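Local coordinates for PUM-HD domain-containing protein (Caenorhabditis elegans, PDB 7CGI), which probably binds the 3'-untranslated regions of messenger RNAs through its Pumilio homology domain, the part of the protein present here, at residues G241-R246 against Q276-H281. Residues are numbered along the deposited sequence; the frame is centred on the assembly and turned at random.
Sequences GSEEDR and QGAVYH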
loop_
_atom_site.group_PDB
_atom_site.type_symbol
_atom_site.label_atom_id
_atom_site.label_comp_id
_atom_site.label_asym_id
_atom_site.label_seq_id
_atom_site.Cartn_x
_atom_site.Cartn_y
_atom_site.Cartn_z
ATOM N N GLY A 241 10.381 10.214 -5.369
ATOM C CA GLY A 241 10.674 10.878 -6.620
ATOM C C GLY A 241 12.054 11.509 -6.627
ATOM O O GLY A 241 12.811 11.451 -5.658
ATOM N N SER A 242 12.379 12.130 -7.757
ATOM C CA SER A 242 13.673 12.772 -7.914
ATOM C C SER A 242 13.707 14.103 -7.167
ATOM O O SER A 242 12.697 14.587 -6.647
ATOM C CB SER A 242 13.988 12.986 -9.394
ATOM O OG SER A 242 13.086 13.907 -9.978
ATOM N N GLU A 243 14.901 14.699 -7.112
ATOM C CA GLU A 243 15.043 16.007 -6.483
ATOM C C GLU A 243 14.314 17.085 -7.273
ATOM O O GLU A 243 13.799 18.042 -6.686
ATOM C CB GLU A 243 16.523 16.359 -6.329
ATOM C CG GLU A 243 16.788 17.647 -5.558
ATOM C CD GLU A 243 16.592 17.488 -4.062
ATOM O OE1 GLU A 243 16.874 18.452 -3.318
ATOM O OE2 GLU A 243 16.162 16.398 -3.627
ATOM N N GLU A 244 14.255 16.947 -8.601
ATOM C CA GLU A 244 13.464 17.877 -9.401
ATOM C C GLU A 244 11.973 17.678 -9.153
ATOM O O GLU A 244 11.207 18.649 -9.141
ATOM C CB GLU A 244 13.792 17.711 -10.886
ATOM C CG GLU A 244 12.708 18.228 -11.822
ATOM C CD GLU A 244 13.215 18.492 -13.226
ATOM O OE1 GLU A 244 12.389 18.800 -14.111
ATOM O OE2 GLU A 244 14.440 18.401 -13.444
ATOM N N ASP A 245 11.547 16.427 -8.957
ATOM C CA ASP A 245 10.157 16.166 -8.592
ATOM C C ASP A 245 9.772 16.924 -7.329
ATOM O O ASP A 245 8.691 17.522 -7.259
ATOM C CB ASP A 245 9.934 14.665 -8.400
ATOM C CG ASP A 245 9.923 13.902 -9.709
ATOM O OD1 ASP A 245 9.473 14.469 -10.726
ATOM O OD2 ASP A 245 10.358 12.731 -9.719
ATOM N N ARG A 246 10.646 16.917 -6.321
ATOM C CA ARG A 246 10.372 17.670 -5.103
ATOM C C ARG A 246 10.414 19.173 -5.348
ATOM O O ARG A 246 9.690 19.925 -4.687
ATOM C CB ARG A 246 11.363 17.273 -4.009
ATOM C CG ARG A 246 11.093 15.902 -3.409
ATOM C CD ARG A 246 12.092 15.558 -2.316
ATOM N NE ARG A 246 13.353 15.066 -2.862
ATOM C CZ ARG A 246 13.552 13.815 -3.268
ATOM N NH1 ARG A 246 12.568 12.929 -3.197
ATOM N NH2 ARG A 246 14.732 13.452 -3.750
ATOM N N GLN A 276 10.246 15.782 4.428
ATOM C CA GLN A 276 11.172 15.216 3.454
ATOM C C GLN A 276 12.060 16.253 2.783
ATOM O O GLN A 276 13.173 15.918 2.364
ATOM C CB GLN A 276 10.398 14.460 2.369
ATOM C CG GLN A 276 9.557 13.310 2.890
ATOM C CD GLN A 276 10.398 12.149 3.374
ATOM O OE1 GLN A 276 11.383 11.775 2.737
ATOM N NE2 GLN A 276 10.015 11.570 4.506
ATOM N N GLY A 277 11.598 17.495 2.669
ATOM C CA GLY A 277 12.316 18.475 1.879
ATOM C C GLY A 277 13.641 18.872 2.499
ATOM O O GLY A 277 13.847 18.792 3.710
ATOM N N ALA A 278 14.557 19.310 1.637
ATOM C CA ALA A 278 15.842 19.819 2.085
ATOM C C ALA A 278 15.661 21.193 2.728
ATOM O O ALA A 278 14.549 21.715 2.852
ATOM C CB ALA A 278 16.825 19.878 0.919
ATOM N N VAL A 279 16.782 21.792 3.136
ATOM C CA VAL A 279 16.730 23.067 3.848
ATOM C C VAL A 279 16.116 24.151 2.970
ATOM O O VAL A 279 15.302 24.959 3.434
ATOM C CB VAL A 279 18.135 23.460 4.340
ATOM C CG1 VAL A 279 18.145 24.897 4.843
ATOM C CG2 VAL A 279 18.594 22.509 5.434
ATOM N N TYR A 280 16.484 24.183 1.688
ATOM C CA TYR A 280 15.969 25.223 0.805
ATOM C C TYR A 280 14.523 24.983 0.391
ATOM O O TYR A 280 13.833 25.943 0.030
ATOM C CB TYR A 280 16.860 25.365 -0.434
ATOM C CG TYR A 280 16.755 24.253 -1.456
ATOM C CD1 TYR A 280 16.288 24.517 -2.735
ATOM C CD2 TYR A 280 17.143 22.954 -1.156
ATOM C CE1 TYR A 280 16.197 23.521 -3.680
ATOM C CE2 TYR A 280 17.052 21.945 -2.100
ATOM C CZ TYR A 280 16.577 22.236 -3.360
ATOM O OH TYR A 280 16.483 21.242 -4.307
ATOM N N HIS A 281 14.046 23.737 0.437
ATOM C CA HIS A 281 12.616 23.500 0.261
ATOM C C HIS A 281 11.828 24.048 1.442
ATOM O O HIS A 281 10.763 24.651 1.261
ATOM C CB HIS A 281 12.342 22.008 0.076
ATOM C CG HIS A 281 12.779 21.474 -1.252
ATOM N ND1 HIS A 281 13.297 20.206 -1.411
ATOM C CD2 HIS A 281 12.773 22.035 -2.484
ATOM C CE1 HIS A 281 13.592 20.011 -2.683
ATOM N NE2 HIS A 281 13.284 21.104 -3.355
#
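Polar contact across the two segments rests on one hydrogen bond, from Tyr280 OH to Glu243 OE1 at 3.0 Å. The oxygen approaches the rim of the phenol ring, nearly level with it, while the hydroxyl meets OE1 on its anti side, 28° out of the carboxylate plane. With CG anti to the backbone N (chi1 -174°) and a bend at chi2, Glu243 reaches over from the first turn of helix 243-255. Its other oxygen is gripped within the segment: Arg246 NE and NH2 converge side-on upon Glu243 OE2, the NE salt bridge measuring 3.2 Å. Arg246 NH1 has its main partner in the carbonyl of Ile238.

Each segment links two helices and runs into the second, in consecutive predicted Pumilio repeats, so the contact joins neighbours in the alpha-helical superhelix of a PUF domain. Ser242 opens helix 243-255 as N-cap, forming a capping box with Asp245: Asp245 N donates to Ser242 OG at 3.1 Å and Ser242 N to Asp245 OD2.

Van der Waals contact centres on the buried His281, whose CE1 lies 3.8 Å from Arg246 CB. Arg246 O sits over one face of the imidazole, and His281 also packs on Met247 and Val250 further along helix 243-255.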